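Local coordinates for protein acetyltransferase (Agrobacterium tumefaciens, PDB 2DXQ) that probably transfers an acetyl group from acetyl-coenzyme A to an acceptor not yet identified, as a member of the GNAT acetyltransferase family, at residues A[79-84]-A[114-120]; A[49-54]-A[65-70]; A[99-104]-A[132-138]; A[22-26]-A[86-90]. One frame throughout, in Å; residues are numbered along the deposited sequence.

Interaction 1 (A[79-84]-A[114-120]); sequences RPYAFI and NCYKVML. With PO4 (phosphate ion), chain D.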
# COMPACT_ATOMS: atom_id res chain seq x y z
N ARG A 79 -5.27 14.17 -4.00
CA ARG A 79 -5.19 13.17 -5.06
C ARG A 79 -4.81 11.82 -4.48
O ARG A 79 -3.97 11.76 -3.58
CB ARG A 79 -4.17 13.58 -6.10
CG ARG A 79 -4.64 14.73 -6.96
CD ARG A 79 -3.57 15.12 -7.91
NE ARG A 79 -3.43 14.17 -9.02
CZ ARG A 79 -2.46 14.23 -9.92
NH1 ARG A 79 -1.55 15.19 -9.85
NH2 ARG A 79 -2.40 13.33 -10.91
N PRO A 80 -5.44 10.74 -4.99
CA PRO A 80 -5.16 9.42 -4.42
C PRO A 80 -3.73 8.98 -4.76
O PRO A 80 -3.06 9.59 -5.60
CB PRO A 80 -6.21 8.52 -5.09
CG PRO A 80 -6.49 9.20 -6.41
CD PRO A 80 -6.43 10.67 -6.08
N TYR A 81 -3.25 7.95 -4.08
CA TYR A 81 -2.00 7.33 -4.49
C TYR A 81 -2.25 5.83 -4.55
O TYR A 81 -3.29 5.33 -4.09
CB TYR A 81 -0.84 7.66 -3.53
CG TYR A 81 -1.16 7.33 -2.10
CD1 TYR A 81 -1.69 8.31 -1.25
CD2 TYR A 81 -0.93 6.06 -1.59
CE1 TYR A 81 -2.01 8.01 0.07
CE2 TYR A 81 -1.26 5.74 -0.27
CZ TYR A 81 -1.79 6.72 0.55
OH TYR A 81 -2.09 6.42 1.86
N ALA A 82 -1.29 5.09 -5.10
CA ALA A 82 -1.52 3.67 -5.28
C ALA A 82 -0.30 2.86 -4.94
O ALA A 82 0.83 3.36 -5.02
CB ALA A 82 -1.93 3.39 -6.73
N PHE A 83 -0.53 1.60 -4.56
CA PHE A 83 0.53 0.60 -4.46
C PHE A 83 0.24 -0.52 -5.45
O PHE A 83 -0.94 -0.80 -5.78
CB PHE A 83 0.53 -0.05 -3.09
CG PHE A 83 0.88 0.88 -1.97
CD1 PHE A 83 2.20 1.10 -1.63
CD2 PHE A 83 -0.12 1.51 -1.25
CE1 PHE A 83 2.53 1.97 -0.58
CE2 PHE A 83 0.19 2.36 -0.18
CZ PHE A 83 1.52 2.59 0.15
N ILE A 84 1.29 -1.19 -5.88
CA ILE A 84 1.13 -2.44 -6.64
C ILE A 84 1.76 -3.58 -5.86
O ILE A 84 2.90 -3.46 -5.37
CB ILE A 84 1.70 -2.32 -8.07
CG1 ILE A 84 0.81 -1.37 -8.89
CG2 ILE A 84 1.77 -3.70 -8.76
CD1 ILE A 84 1.36 -1.08 -10.28
N ASN A 114 -6.45 9.22 -11.45
CA ASN A 114 -5.84 10.48 -10.99
C ASN A 114 -4.87 10.29 -9.82
O ASN A 114 -4.65 11.22 -9.05
CB ASN A 114 -6.88 11.57 -10.64
CG ASN A 114 -6.28 12.97 -10.66
OD1 ASN A 114 -5.37 13.26 -11.42
ND2 ASN A 114 -6.80 13.85 -9.81
N CYS A 115 -4.28 9.10 -9.69
CA CYS A 115 -3.23 8.92 -8.67
C CYS A 115 -2.00 9.74 -9.03
O CYS A 115 -1.55 9.74 -10.18
CB CYS A 115 -2.84 7.44 -8.54
SG CYS A 115 -4.08 6.40 -7.82
N TYR A 116 -1.43 10.45 -8.05
CA TYR A 116 -0.23 11.23 -8.34
C TYR A 116 1.05 10.41 -8.36
O TYR A 116 2.06 10.79 -8.95
CB TYR A 116 -0.12 12.45 -7.42
CG TYR A 116 0.30 12.17 -6.00
CD1 TYR A 116 -0.64 11.90 -5.01
CD2 TYR A 116 1.65 12.23 -5.63
CE1 TYR A 116 -0.25 11.68 -3.69
CE2 TYR A 116 2.04 12.00 -4.32
CZ TYR A 116 1.09 11.73 -3.36
OH TYR A 116 1.47 11.51 -2.05
N LYS A 117 1.02 9.26 -7.68
CA LYS A 117 2.16 8.36 -7.67
C LYS A 117 1.68 6.92 -7.53
O LYS A 117 0.57 6.65 -7.04
CB LYS A 117 3.13 8.71 -6.53
CG LYS A 117 2.57 8.42 -5.16
CD LYS A 117 3.57 8.77 -4.04
CE LYS A 117 2.85 8.76 -2.71
NZ LYS A 117 3.80 8.95 -1.56
N VAL A 118 2.51 6.00 -8.00
CA VAL A 118 2.30 4.57 -7.78
C VAL A 118 3.57 4.02 -7.14
O VAL A 118 4.65 4.27 -7.65
CB VAL A 118 1.99 3.83 -9.11
CG1 VAL A 118 1.73 2.34 -8.84
CG2 VAL A 118 0.77 4.46 -9.79
N MSE A 119 3.43 3.27 -6.06
CA MSE A 119 4.59 2.75 -5.32
C MSE A 119 4.63 1.23 -5.33
O MSE A 119 3.59 0.57 -5.43
CB MSE A 119 4.54 3.24 -3.87
CG MSE A 119 4.76 4.74 -3.76
SE MSE A 119 4.34 5.33 -1.94
CE MSE A 119 2.43 5.17 -2.05
N LEU A 120 5.82 0.67 -5.15
CA LEU A 120 5.97 -0.77 -5.09
C LEU A 120 7.18 -1.09 -4.25
O LEU A 120 8.19 -0.41 -4.36
CB LEU A 120 6.13 -1.34 -6.51
CG LEU A 120 6.31 -2.85 -6.60
CD1 LEU A 120 5.60 -3.42 -7.82
CD2 LEU A 120 7.79 -3.21 -6.61
P PO4 D . 5.31 12.31 -1.87
O1 PO4 D . 3.97 12.94 -2.04
O2 PO4 D . 6.23 12.73 -2.98
O3 PO4 D . 5.91 12.69 -0.53
O4 PO4 D . 5.19 10.81 -1.91

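Interaction 2 (A[49-54]-A[65-70]); sequences PGLTIF and TATLLI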
# COMPACT_ATOMS: atom_id res chain seq x y z
N PRO A 49 -13.11 -1.46 -2.03
CA PRO A 49 -12.99 -0.26 -2.83
C PRO A 49 -11.54 0.07 -3.18
O PRO A 49 -10.68 0.11 -2.30
CB PRO A 49 -13.57 0.82 -1.91
CG PRO A 49 -14.52 0.08 -1.04
CD PRO A 49 -13.85 -1.22 -0.78
N GLY A 50 -11.30 0.29 -4.47
CA GLY A 50 -9.99 0.69 -4.97
C GLY A 50 -8.97 -0.43 -5.16
O GLY A 50 -7.84 -0.17 -5.58
N LEU A 51 -9.37 -1.67 -4.90
CA LEU A 51 -8.50 -2.83 -5.13
C LEU A 51 -8.93 -3.54 -6.40
O LEU A 51 -10.11 -3.87 -6.56
CB LEU A 51 -8.61 -3.80 -3.95
CG LEU A 51 -7.70 -5.05 -3.90
CD1 LEU A 51 -7.57 -5.54 -2.46
CD2 LEU A 51 -8.18 -6.19 -4.81
N THR A 52 -7.97 -3.80 -7.29
CA THR A 52 -8.23 -4.60 -8.49
C THR A 52 -7.09 -5.59 -8.67
O THR A 52 -5.93 -5.19 -8.63
CB THR A 52 -8.37 -3.74 -9.76
OG1 THR A 52 -9.37 -2.73 -9.58
CG2 THR A 52 -8.77 -4.64 -10.93
N ILE A 53 -7.42 -6.87 -8.84
CA ILE A 53 -6.42 -7.87 -9.19
C ILE A 53 -6.49 -7.98 -10.72
O ILE A 53 -7.56 -8.27 -11.27
CB ILE A 53 -6.74 -9.27 -8.59
CG1 ILE A 53 -6.85 -9.24 -7.06
CG2 ILE A 53 -5.67 -10.29 -9.05
CD1 ILE A 53 -7.50 -10.53 -6.45
N PHE A 54 -5.36 -7.75 -11.40
CA PHE A 54 -5.31 -7.89 -12.85
C PHE A 54 -4.62 -9.19 -13.21
O PHE A 54 -3.70 -9.59 -12.52
CB PHE A 54 -4.57 -6.71 -13.47
CG PHE A 54 -5.32 -5.43 -13.38
CD1 PHE A 54 -6.47 -5.24 -14.15
CD2 PHE A 54 -4.91 -4.42 -12.51
CE1 PHE A 54 -7.20 -4.03 -14.07
CE2 PHE A 54 -5.62 -3.23 -12.41
CZ PHE A 54 -6.76 -3.03 -13.19
N THR A 65 0.02 -11.85 -12.91
CA THR A 65 -0.93 -11.07 -12.13
C THR A 65 -0.21 -9.94 -11.40
O THR A 65 1.00 -10.00 -11.17
CB THR A 65 -1.70 -11.96 -11.11
OG1 THR A 65 -2.71 -11.19 -10.43
CG2 THR A 65 -0.78 -12.55 -10.08
N ALA A 66 -0.97 -8.89 -11.11
CA ALA A 66 -0.53 -7.80 -10.23
C ALA A 66 -1.79 -7.24 -9.58
O ALA A 66 -2.84 -7.16 -10.24
CB ALA A 66 0.16 -6.72 -11.04
N THR A 67 -1.67 -6.82 -8.32
CA THR A 67 -2.81 -6.24 -7.62
C THR A 67 -2.57 -4.75 -7.44
O THR A 67 -1.51 -4.33 -6.97
CB THR A 67 -2.99 -6.92 -6.25
OG1 THR A 67 -3.20 -8.33 -6.43
CG2 THR A 67 -4.17 -6.27 -5.46
N LEU A 68 -3.58 -3.96 -7.81
CA LEU A 68 -3.52 -2.52 -7.68
C LEU A 68 -4.35 -2.10 -6.47
O LEU A 68 -5.49 -2.54 -6.32
CB LEU A 68 -4.09 -1.85 -8.93
CG LEU A 68 -4.18 -0.33 -8.93
CD1 LEU A 68 -2.78 0.33 -8.81
CD2 LEU A 68 -4.89 0.10 -10.23
N LEU A 69 -3.77 -1.23 -5.65
CA LEU A 69 -4.47 -0.70 -4.47
C LEU A 69 -4.50 0.82 -4.62
O LEU A 69 -3.47 1.48 -4.53
CB LEU A 69 -3.74 -1.08 -3.18
CG LEU A 69 -3.30 -2.55 -3.03
CD1 LEU A 69 -2.38 -2.70 -1.83
CD2 LEU A 69 -4.53 -3.45 -2.89
N ILE A 70 -5.68 1.37 -4.85
CA ILE A 70 -5.84 2.83 -4.98
C ILE A 70 -6.40 3.34 -3.66
O ILE A 70 -7.38 2.79 -3.15
CB ILE A 70 -6.78 3.22 -6.15
CG1 ILE A 70 -6.17 2.78 -7.49
CG2 ILE A 70 -7.01 4.74 -6.15
CD1 ILE A 70 -7.16 2.88 -8.70
O HOH W 1 -7.72 -0.21 -2.37

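Interaction 3 (A[99-104]-A[132-138]); sequences GRTVVR and FYESCGF. With PO4 (phosphate ion), chain C; PO4 (phosphate ion), chain F.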
# COMPACT_ATOMS: atom_id res chain seq x y z
N GLY A 99 4.25 -10.31 -17.45
CA GLY A 99 4.45 -9.47 -16.24
C GLY A 99 4.46 -7.97 -16.55
O GLY A 99 3.79 -7.18 -15.87
N ARG A 100 5.23 -7.57 -17.56
CA ARG A 100 5.28 -6.17 -17.95
C ARG A 100 3.89 -5.67 -18.35
O ARG A 100 3.49 -4.57 -17.97
CB ARG A 100 6.33 -5.92 -19.05
CG ARG A 100 6.76 -4.43 -19.26
CD ARG A 100 8.28 -4.33 -19.66
NE ARG A 100 8.58 -5.54 -20.35
CZ ARG A 100 9.52 -6.44 -20.13
NH1 ARG A 100 10.51 -6.35 -19.22
NH2 ARG A 100 9.45 -7.46 -20.93
N THR A 101 3.14 -6.50 -19.08
CA THR A 101 1.79 -6.10 -19.51
C THR A 101 0.91 -5.79 -18.31
O THR A 101 0.25 -4.75 -18.24
CB THR A 101 1.11 -7.17 -20.38
OG1 THR A 101 1.93 -7.44 -21.53
CG2 THR A 101 -0.28 -6.68 -20.84
N VAL A 102 0.91 -6.71 -17.34
CA VAL A 102 0.01 -6.55 -16.21
C VAL A 102 0.42 -5.41 -15.24
O VAL A 102 -0.42 -4.66 -14.73
CB VAL A 102 -0.24 -7.92 -15.52
CG1 VAL A 102 0.97 -8.39 -14.72
CG2 VAL A 102 -1.48 -7.87 -14.68
N VAL A 103 1.72 -5.25 -15.04
CA VAL A 103 2.21 -4.17 -14.16
C VAL A 103 1.96 -2.82 -14.82
O VAL A 103 1.45 -1.88 -14.18
CB VAL A 103 3.69 -4.34 -13.79
CG1 VAL A 103 4.21 -3.13 -13.01
CG2 VAL A 103 3.90 -5.66 -12.97
N ARG A 104 2.30 -2.72 -16.10
CA ARG A 104 2.10 -1.46 -16.83
C ARG A 104 0.59 -1.09 -16.88
O ARG A 104 0.23 0.08 -16.71
CB ARG A 104 2.78 -1.49 -18.21
CG ARG A 104 4.30 -1.38 -18.12
CD ARG A 104 4.97 -1.34 -19.47
NE ARG A 104 4.75 -0.04 -20.11
CZ ARG A 104 5.60 0.98 -20.10
NH1 ARG A 104 6.79 0.88 -19.51
NH2 ARG A 104 5.26 2.11 -20.71
N PHE A 132 13.43 -5.37 -14.08
CA PHE A 132 12.09 -5.59 -14.60
C PHE A 132 11.20 -4.44 -14.19
O PHE A 132 10.47 -3.90 -15.02
CB PHE A 132 11.49 -6.92 -14.12
CG PHE A 132 9.99 -6.99 -14.28
CD1 PHE A 132 9.42 -7.17 -15.54
CD2 PHE A 132 9.15 -6.85 -13.17
CE1 PHE A 132 8.03 -7.19 -15.71
CE2 PHE A 132 7.75 -6.88 -13.32
CZ PHE A 132 7.18 -7.05 -14.58
N TYR A 133 11.24 -4.05 -12.91
CA TYR A 133 10.40 -2.94 -12.47
C TYR A 133 10.76 -1.63 -13.15
O TYR A 133 9.88 -0.83 -13.48
CB TYR A 133 10.36 -2.82 -10.95
CG TYR A 133 9.55 -3.93 -10.31
CD1 TYR A 133 8.21 -4.14 -10.67
CD2 TYR A 133 10.13 -4.80 -9.39
CE1 TYR A 133 7.47 -5.18 -10.11
CE2 TYR A 133 9.38 -5.85 -8.80
CZ TYR A 133 8.06 -6.02 -9.17
OH TYR A 133 7.31 -7.05 -8.62
N GLU A 134 12.06 -1.40 -13.37
CA GLU A 134 12.48 -0.20 -14.09
C GLU A 134 11.92 -0.20 -15.52
O GLU A 134 11.50 0.83 -16.02
CB GLU A 134 14.00 -0.07 -14.08
CG GLU A 134 14.54 0.25 -12.66
CD GLU A 134 16.04 0.20 -12.54
OE1 GLU A 134 16.70 -0.40 -13.42
OE2 GLU A 134 16.56 0.74 -11.53
N SER A 135 11.87 -1.37 -16.13
CA SER A 135 11.34 -1.51 -17.49
C SER A 135 9.83 -1.25 -17.56
O SER A 135 9.30 -0.99 -18.64
CB SER A 135 11.67 -2.89 -18.07
OG SER A 135 10.84 -3.93 -17.58
N CYS A 136 9.16 -1.29 -16.40
CA CYS A 136 7.73 -0.96 -16.29
C CYS A 136 7.51 0.53 -16.10
O CYS A 136 6.36 1.00 -16.08
CB CYS A 136 7.08 -1.73 -15.13
SG CYS A 136 7.02 -3.50 -15.37
N GLY A 137 8.60 1.28 -15.93
CA GLY A 137 8.50 2.73 -15.72
C GLY A 137 8.79 3.18 -14.30
O GLY A 137 8.88 4.39 -14.04
N PHE A 138 8.93 2.23 -13.38
CA PHE A 138 9.30 2.58 -11.99
C PHE A 138 10.73 3.12 -11.90
O PHE A 138 11.62 2.70 -12.64
CB PHE A 138 9.21 1.37 -11.07
CG PHE A 138 7.81 0.99 -10.67
CD1 PHE A 138 7.08 1.76 -9.76
CD2 PHE A 138 7.22 -0.16 -11.19
CE1 PHE A 138 5.78 1.40 -9.37
CE2 PHE A 138 5.90 -0.53 -10.80
CZ PHE A 138 5.19 0.24 -9.90
P PO4 C . 7.90 -10.73 -18.09
O1 PO4 C . 8.64 -11.34 -19.25
O2 PO4 C . 8.99 -10.41 -17.05
O3 PO4 C . 7.27 -9.43 -18.51
O4 PO4 C . 6.94 -11.68 -17.47
P PO4 F . 2.35 -10.54 -24.37
O1 PO4 F . 1.44 -9.89 -23.34
O2 PO4 F . 1.84 -10.27 -25.78
O3 PO4 F . 3.75 -10.00 -24.20
O4 PO4 F . 2.41 -12.03 -24.19

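Interaction 4 (A[22-26]-A[86-90]); sequences LYQVL and NVVTL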
# COMPACT_ATOMS: atom_id res chain seq x y z
N LEU A 22 -0.81 -19.16 -9.31
CA LEU A 22 0.20 -18.11 -9.46
C LEU A 22 0.84 -17.76 -8.12
O LEU A 22 2.05 -17.62 -8.02
CB LEU A 22 -0.40 -16.86 -10.11
CG LEU A 22 -0.74 -16.99 -11.60
CD1 LEU A 22 -1.50 -15.75 -12.08
CD2 LEU A 22 0.55 -17.18 -12.43
N TYR A 23 0.03 -17.64 -7.07
CA TYR A 23 0.57 -17.27 -5.76
C TYR A 23 1.39 -18.39 -5.14
O TYR A 23 2.29 -18.14 -4.34
CB TYR A 23 -0.56 -16.82 -4.83
CG TYR A 23 -1.27 -15.55 -5.27
CD1 TYR A 23 -0.59 -14.50 -5.89
CD2 TYR A 23 -2.63 -15.39 -5.02
CE1 TYR A 23 -1.25 -13.35 -6.27
CE2 TYR A 23 -3.30 -14.24 -5.37
CZ TYR A 23 -2.61 -13.22 -6.00
OH TYR A 23 -3.28 -12.08 -6.35
N GLN A 24 1.13 -19.63 -5.55
CA GLN A 24 1.99 -20.75 -5.18
C GLN A 24 3.36 -20.68 -5.87
O GLN A 24 4.38 -21.05 -5.28
CB GLN A 24 1.26 -22.08 -5.42
CG GLN A 24 0.17 -22.28 -4.35
CD GLN A 24 -1.01 -23.14 -4.77
OE1 GLN A 24 -0.90 -23.96 -5.68
NE2 GLN A 24 -2.16 -22.95 -4.08
N VAL A 25 3.37 -20.19 -7.11
CA VAL A 25 4.63 -19.89 -7.81
C VAL A 25 5.42 -18.79 -7.11
O VAL A 25 6.64 -18.91 -6.89
CB VAL A 25 4.39 -19.52 -9.31
CG1 VAL A 25 5.67 -18.99 -9.97
CG2 VAL A 25 3.85 -20.73 -10.06
N LEU A 26 4.71 -17.72 -6.75
CA LEU A 26 5.29 -16.59 -6.05
C LEU A 26 6.02 -17.05 -4.79
O LEU A 26 7.21 -16.74 -4.61
CB LEU A 26 4.22 -15.54 -5.72
CG LEU A 26 4.65 -14.26 -5.00
CD1 LEU A 26 5.72 -13.52 -5.82
CD2 LEU A 26 3.43 -13.37 -4.75
N ASN A 86 1.90 -8.16 -5.01
CA ASN A 86 1.77 -9.55 -5.44
C ASN A 86 1.87 -9.75 -6.94
O ASN A 86 1.00 -10.34 -7.59
CB ASN A 86 0.54 -10.21 -4.84
CG ASN A 86 0.64 -10.33 -3.33
OD1 ASN A 86 1.73 -10.57 -2.79
ND2 ASN A 86 -0.47 -10.14 -2.65
N VAL A 87 2.98 -9.25 -7.48
CA VAL A 87 3.25 -9.42 -8.90
C VAL A 87 3.91 -10.78 -9.12
O VAL A 87 4.92 -11.10 -8.48
CB VAL A 87 4.20 -8.31 -9.38
CG1 VAL A 87 4.60 -8.54 -10.81
CG2 VAL A 87 3.52 -6.95 -9.22
N VAL A 88 3.35 -11.58 -10.03
CA VAL A 88 3.97 -12.85 -10.34
C VAL A 88 3.87 -13.20 -11.80
O VAL A 88 2.88 -12.90 -12.46
CB VAL A 88 3.51 -14.03 -9.40
CG1 VAL A 88 2.08 -13.96 -9.02
CG2 VAL A 88 3.89 -15.41 -9.93
N THR A 89 4.95 -13.82 -12.27
CA THR A 89 5.06 -14.36 -13.59
C THR A 89 5.62 -15.78 -13.45
O THR A 89 6.00 -16.22 -12.37
CB THR A 89 6.06 -13.54 -14.45
OG1 THR A 89 7.37 -13.53 -13.83
CG2 THR A 89 5.59 -12.12 -14.61
N LEU A 90 5.75 -16.46 -14.57
CA LEU A 90 6.14 -17.85 -14.55
C LEU A 90 7.55 -18.07 -15.08
O LEU A 90 7.91 -17.42 -16.09
CB LEU A 90 5.15 -18.63 -15.38
CG LEU A 90 3.70 -18.58 -14.88
CD1 LEU A 90 2.78 -19.33 -15.83
CD2 LEU A 90 3.58 -19.15 -13.47
O HOH W 2 -1.88 -10.23 -7.88

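Interaction 1 (A[79-84]-A[114-120])
The methyl CE of Met119, a selenomethionine, lies over one face of the Phe83 ring, 3.8 Å from CE to the ring centroid and displaced toward the rim, while SE stands obliquely beside the same ring in a Met-aromatic contact. The last Met119 torsion (chi3 -73°) bends CE so that it touches a second aromatic, reaching Tyr81 CD2 at 3.5 Å. On the loop side, Tyr116 CB sits over the centre of one face of the Arg79 guanidinium, and the Tyr116 ring receives Arg79 O at its edge. Arg79 NE donates to Asn114 O at 3.2 Å, from a position tilted out of the carbonyl plane.

These groups flank two parallel strands, 81-84 and 117-120, the two strands of a beta-alpha-beta unit whose helix 98-112 covers the face carrying Ala82, Val118 and Ile84. The ladder runs through Ala82 N to Lys117 O, Met119 N to Ala82 O (2.8 Å) and Ile84 N to Met119 O. Tyr116 N to Pro80 O (3.1 Å) extends it into the loop. On the helix-covered face, Ile84 CD1 meets Val118 CG1 at 3.7 Å. Strand 117-120 also pairs antiparallel with a strand of the second subunit, and Phe83 stacks on Phe83 of that subunit.

A phosphate ion, probably from the crystallisation liquor, accepts from Tyr116 OH at 2.9 Å and also binds Arg76 of the same chain and Arg148 of the second subunit. Cationic groups from both subunits thus converge on one anion, whose negative charge probably offsets theirs, whereas the strands themselves are joined by backbone bonds and apolar packing.

Interaction 2 (A[49-54]-A[65-70])
Leu51 and Leu69 lie side by side and point the same way, with Leu51 CG 3.7 Å from Leu69 CD2. Next along that face, Thr67 CG2 comes up obliquely to Leu51 CG, while Thr67 OG1 runs alongside Ile53 CG1. Phe54 and Leu68 are likewise parallel neighbours on the other face: Leu68 CD2 meets the Phe54 ring at its edge, 4.0 Å from CE2, and Thr52 CG2 of the ring's own strand covers one of its faces.

Such pairing follows from the antiparallel register of a beta hairpin, here formed by strands 51-58 and 61-71 within the central sheet of the GNAT fold. Leu51-Leu69 and Ile53-Thr67 are non-hydrogen-bonded pairs, whereas Thr52-Leu68 and Phe54-Ala66 are hydrogen-bonded ones. Thr52 N to Leu68 O and the reciprocal Leu68 N to Thr52 O (2.8 Å) close the first ring, and Phe54 N to Ala66 O belongs to the second. Helix 98-112 packs on the Phe54-Leu68 face, where His105 makes an edge-to-face contact with Phe54; helix 16-26 reaches Ile53 and Thr67 on the other.

Phe54 O is gripped twice, by Ala66 N and by Thr65 OG1 at 2.8 Å, the two donors arriving from opposite faces of its carbonyl plane. Thr65 OG1 is placed there by a chi1 of -175°, which sets it opposite the backbone N. At the far end Ile70 N donates to Gly50 O, and one water bridges Pro49 O and Ile70 O.

Interaction 3 (A[99-104]-A[132-138])
Helix 99-104 meets the last turn of the helix that ends near Ser135, the backbones coming closest at Arg104 and Cys136 (5.7 Å between CA atoms), just before a Schellman motif turns the chain at Gly137. Arg100 NH1 donates almost straight to Ser135 OG, at 2.9 Å and 175°, with the oxygen in the guanidinium plane. Ser135 OG in turn donates to Phe132 O at 2.6 Å, so the arginine ties into the helix end through a relay. Bends at chi2 and chi3 fold the Arg100 chain back to reach it. Arg104 NH1 makes a weak bond to Ser135 O.

Beneath these polar ends, Val103 splits its branches: CG2 faces the Phe132 ring edge, while CG1 packs 3.7 Å from Cys136 SG and also against the edge of Phe138. Phe132 brings CZ within 3.5 Å of Gly99 C.

A phosphate ion, probably from the crystallisation liquor, accepts from the backbone N atoms of Gly97, Gly99 and Arg100, a position consistent with the turn that in GNAT enzymes holds the pyrophosphate of acetyl-coenzyme A. Val102 packs on strand 61-71, Val103 on strand 81-88, and Phe138 reaches Ile84 and Leu120 of the two parallel strands.

Interaction 4 (A[22-26]-A[86-90])
Val88 is pressed into the helix groove made by Leu22, Val25 and Leu26, and it has more surface buried by this contact than any other residue. Its CG2 lies 3.5 Å from Leu22 O and also touches Val25 CG1, while CG1 is directed to Leu22 CB and the Tyr23 ring. A chi1 of 37° for Val88, well short of a staggered value, sets CG2 roughly opposite the backbone N and spreads both methyls over the helix.

Leu22 follows, sending CD2 to Leu90 CD2 at 3.8 Å, the two side chains crossing at about a right angle. Leu90 CD2 also meets Val25 CG2, so one methyl touches two helix residues. This is helix-on-sheet packing of the GNAT fold: segment 22-26 of helix 16-26 crosses strand 86-88 at 91°, the axes of these short segments 8.5 Å apart at closest approach. Leu22 and Tyr23 continue onto strand 61-71, through Thr65 and Thr67.

Leu26 matches Leu22 in buried area and covers the start of the strand segment. Its CB meets Val88 CB, CD1 rests 3.7 Å from Val87 O, and CD2 lies 3.8 Å from Asn86 OD1. Asn86 packs CB against Tyr23 CE1, with the ring and amide planes 61° apart, while its ND2 is hydrogen-bonded to Asn73 of the second subunit. A water that donates to Asn86 O at 2.9 Å also bonds Tyr23 OH, lying with Asn86 O at the ring edge, in plane.

In the fold
One sheet runs through the set: interactions 1 and 2 build neighbouring parts of it, joined where Phe83 O meets Leu69 N, while interaction 4 lays a helix against it and interaction 3 joins two helices that pack on it. Interaction 1 is the most buried, and like interaction 2 it rests on backbone ladders, parallel in one and antiparallel in the other. Strand 81-88 serves both interactions 1 and 4, on opposite sides of the chain's centre. Interaction 4 relies on apolar side chains and a bridging water, interaction 3 on a small apolar core with arginines toward its more exposed side. Phosphate ions lie beside interactions 1 and 3 and near Thr89 of interaction 4; all four contacts touch the second subunit.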